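Local coordinates for protein ATP-dependent Clp endopeptidase (Clostridium difficile, PDB 3FES) that probably works as the ATP-driven chaperone partner of a Clp protease, this fragment being its alpha-helical amino-terminal domain, at residues N29-L37 / S83-E91. Numbering follows the deposited sequence.
Sequences NIVGSEHIL and SPRSKQILE
Val31 O takes the backbone N-H of Ser83 at 3.0 Å, almost straight at 174°. The axes of 33-37 and 84-91 come within 9.7 Å of each other, their N-to-C directions 50° apart. The same carbonyl accepts the hydroxyl of Ser86, with OG 2.8 Å from Val31 O. The two donors arrive from opposite faces of the carbonyl plane. Ser86 OG stands beside its own backbone N, anti to the carbonyl carbon (chi1 -68°), which aims it across at Val31. Ser83 is the N-cap of helix 84-99. Its OG accepts from Ser86 N at 3.1 Å. Ser83 thus caps the helix, while Ser83 N and Ser86 OG tie its start to the end of strand 30-31. That strand pairs in parallel with 81-82. Each strand passes through a single N-cap residue, Gly32 or Ser83, into a helix of the Clp amino-terminal domain. Apolar groups pack around the polar centre. Ile30 CG2 lies 3.7 Å from Ser83 CB on the more exposed side. Deeper in, Ile36 CD1 reaches Ser86 CB at 3.7 Å. Ile89 puts its CD1 against Ser33 CB at 3.5 Å. Ile36 and Ile89 also touch helix 107-117. Ser33 OG is hydrogen-bonded to Ala122 N, and Arg85 NE forms a salt bridge with Glu117. A water at the edge of the Arg85 guanidinium accepts weak hydrogen bonds from Arg85 NH2 and Ser33 N and also bonds to Ser83 OG.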
loop_
_atom_site.group_PDB
_atom_site.type_symbol
_atom_site.label_atom_id
_atom_site.label_comp_id
_atom_site.label_asym_id
_atom_site.label_seq_id
_atom_site.Cartn_x
_atom_site.Cartn_y
_atom_site.Cartn_z
ATOM N N ASN A 29 0.368 5.506 15.534
ATOM C CA ASN A 29 -0.223 6.822 15.229
ATOM C C ASN A 29 0.340 7.449 13.948
ATOM O O ASN A 29 -0.042 8.535 13.557
ATOM C CB ASN A 29 -0.157 7.780 16.415
ATOM C CG ASN A 29 1.231 7.901 16.997
ATOM O OD1 ASN A 29 2.231 7.713 16.302
ATOM N ND2 ASN A 29 1.298 8.166 18.290
ATOM N N ILE A 30 1.240 6.737 13.294
ATOM C CA ILE A 30 1.792 7.178 12.024
ATOM C C ILE A 30 1.527 6.111 10.975
ATOM O O ILE A 30 1.893 4.949 11.145
ATOM C CB ILE A 30 3.332 7.486 12.148
ATOM C CG1 ILE A 30 3.549 8.583 13.216
ATOM C CG2 ILE A 30 3.897 7.907 10.789
ATOM C CD1 ILE A 30 5.011 8.712 13.707
ATOM N N VAL A 31 0.898 6.509 9.879
ATOM C CA VAL A 31 0.612 5.576 8.765
ATOM C C VAL A 31 1.840 5.545 7.842
ATOM O O VAL A 31 2.176 6.566 7.214
ATOM C CB VAL A 31 -0.579 6.069 7.948
ATOM C CG1 VAL A 31 -0.864 5.141 6.746
ATOM C CG2 VAL A 31 -1.814 6.183 8.850
ATOM N N GLY A 32 2.503 4.401 7.795
ATOM C CA GLY A 32 3.702 4.193 6.971
ATOM C C GLY A 32 3.394 3.375 5.734
ATOM O O GLY A 32 2.254 2.981 5.511
ATOM N N SER A 33 4.419 3.094 4.920
ATOM C CA SER A 33 4.199 2.359 3.675
ATOM C C SER A 33 3.623 0.986 3.967
ATOM O O SER A 33 2.862 0.452 3.146
ATOM C CB SER A 33 5.527 2.190 2.887
ATOM O OG SER A 33 6.508 1.542 3.665
ATOM N N GLU A 34 4.005 0.418 5.119
ATOM C CA GLU A 34 3.536 -0.940 5.465
ATOM C C GLU A 34 2.019 -0.964 5.676
ATOM O O GLU A 34 1.355 -1.948 5.349
ATOM C CB GLU A 34 4.303 -1.512 6.676
ATOM C CG GLU A 34 4.037 -0.846 8.024
ATOM C CD GLU A 34 4.800 0.473 8.288
ATOM O OE1 GLU A 34 5.288 1.195 7.395
ATOM O OE2 GLU A 34 4.903 0.809 9.457
ATOM N N HIS A 35 1.481 0.113 6.231
ATOM C CA HIS A 35 0.049 0.182 6.436
ATOM C C HIS A 35 -0.691 0.389 5.130
ATOM O O HIS A 35 -1.769 -0.160 4.960
ATOM C CB HIS A 35 -0.314 1.316 7.368
ATOM C CG HIS A 35 0.410 1.285 8.675
ATOM N ND1 HIS A 35 0.157 0.350 9.653
ATOM C CD2 HIS A 35 1.379 2.085 9.161
ATOM C CE1 HIS A 35 0.928 0.590 10.696
ATOM N NE2 HIS A 35 1.661 1.651 10.429
ATOM N N ILE A 36 -0.133 1.199 4.234
ATOM C CA ILE A 36 -0.716 1.363 2.899
ATOM C C ILE A 36 -0.723 -0.003 2.189
ATOM O O ILE A 36 -1.708 -0.384 1.553
ATOM C CB ILE A 36 0.093 2.396 2.062
ATOM C CG1 ILE A 36 0.080 3.787 2.727
ATOM C CG2 ILE A 36 -0.461 2.476 0.613
ATOM C CD1 ILE A 36 0.981 4.785 2.031
ATOM N N LEU A 37 0.395 -0.743 2.277
ATOM C CA LEU A 37 0.421 -2.084 1.672
ATOM C C LEU A 37 -0.680 -3.011 2.229
ATOM O O LEU A 37 -1.377 -3.731 1.465
ATOM C CB LEU A 37 1.820 -2.709 1.880
ATOM C CG LEU A 37 2.058 -4.013 1.112
ATOM C CD1 LEU A 37 2.253 -3.751 -0.368
ATOM C CD2 LEU A 37 3.320 -4.659 1.647
ATOM N N SER A 83 3.117 9.414 7.332
ATOM C CA SER A 83 4.551 9.723 7.376
ATOM C C SER A 83 4.968 10.432 6.041
ATOM O O SER A 83 4.244 10.390 5.047
ATOM C CB SER A 83 5.352 8.430 7.479
ATOM O OG SER A 83 5.187 7.699 6.300
ATOM N N PRO A 84 6.179 11.011 6.016
ATOM C CA PRO A 84 6.690 11.655 4.801
ATOM C C PRO A 84 6.773 10.647 3.666
ATOM O O PRO A 84 6.407 10.947 2.534
ATOM C CB PRO A 84 8.080 12.153 5.271
ATOM C CG PRO A 84 7.789 12.636 6.663
ATOM C CD PRO A 84 6.991 11.373 7.189
ATOM N N ARG A 85 7.184 9.426 3.977
ATOM C CA ARG A 85 7.293 8.415 2.928
ATOM C C ARG A 85 5.925 8.023 2.323
ATOM O O ARG A 85 5.797 7.866 1.097
ATOM C CB ARG A 85 7.998 7.146 3.408
ATOM C CG ARG A 85 8.140 6.132 2.286
ATOM C CD ARG A 85 8.975 4.914 2.701
ATOM N NE ARG A 85 10.403 5.210 2.942
ATOM C CZ ARG A 85 10.938 5.389 4.145
ATOM N NH1 ARG A 85 12.235 5.608 4.267
ATOM N NH2 ARG A 85 10.158 5.337 5.231
ATOM N N SER A 86 4.933 7.888 3.188
ATOM C CA SER A 86 3.551 7.705 2.748
ATOM C C SER A 86 3.081 8.829 1.861
ATOM O O SER A 86 2.483 8.574 0.813
ATOM C CB SER A 86 2.629 7.505 3.947
ATOM O OG SER A 86 2.939 6.240 4.555
ATOM N N LYS A 87 3.345 10.059 2.268
ATOM C CA LYS A 87 3.015 11.213 1.421
ATOM C C LYS A 87 3.733 11.197 0.069
ATOM O O LYS A 87 3.125 11.514 -0.955
ATOM C CB LYS A 87 3.263 12.540 2.154
ATOM C CG LYS A 87 2.213 12.763 3.282
ATOM C CD LYS A 87 2.299 14.163 3.892
ATOM C CE LYS A 87 1.836 15.228 2.903
ATOM N NZ LYS A 87 0.356 15.357 2.942
ATOM N N GLN A 88 5.016 10.815 0.075
ATOM C CA GLN A 88 5.787 10.689 -1.146
ATOM C C GLN A 88 5.233 9.584 -2.053
ATOM O O GLN A 88 5.155 9.757 -3.269
ATOM C CB GLN A 88 7.262 10.400 -0.805
ATOM C CG GLN A 88 7.993 11.603 -0.223
ATOM C CD GLN A 88 8.630 12.503 -1.288
ATOM O OE1 GLN A 88 8.340 13.713 -1.366
ATOM N NE2 GLN A 88 9.518 11.923 -2.105
ATOM N N ILE A 89 4.866 8.462 -1.457
ATOM C CA ILE A 89 4.230 7.351 -2.202
ATOM C C ILE A 89 2.950 7.811 -2.881
ATOM O O ILE A 89 2.725 7.533 -4.086
ATOM C CB ILE A 89 3.948 6.152 -1.276
ATOM C CG1 ILE A 89 5.271 5.432 -0.971
ATOM C CG2 ILE A 89 2.875 5.170 -1.925
ATOM C CD1 ILE A 89 5.217 4.511 0.262
ATOM N N LEU A 90 2.107 8.540 -2.134
ATOM C CA LEU A 90 0.867 8.999 -2.759
ATOM C C LEU A 90 1.107 10.007 -3.877
ATOM O O LEU A 90 0.424 9.979 -4.884
ATOM C CB LEU A 90 -0.116 9.542 -1.730
ATOM C CG LEU A 90 -0.582 8.473 -0.731
ATOM C CD1 LEU A 90 -1.539 9.165 0.252
ATOM C CD2 LEU A 90 -1.269 7.228 -1.371
ATOM N N GLU A 91 2.028 10.940 -3.666
ATOM C CA GLU A 91 2.443 11.858 -4.726
ATOM C C GLU A 91 2.984 11.102 -5.936
ATOM O O GLU A 91 2.605 11.401 -7.079
ATOM C CB GLU A 91 3.466 12.841 -4.156
ATOM C CG GLU A 91 4.017 13.854 -5.089
ATOM C CD GLU A 91 5.035 14.739 -4.349
ATOM O OE1 GLU A 91 6.085 14.228 -3.903
ATOM O OE2 GLU A 91 4.771 15.937 -4.207
HETATM O O HOH W 1 6.880 5.010 6.019
#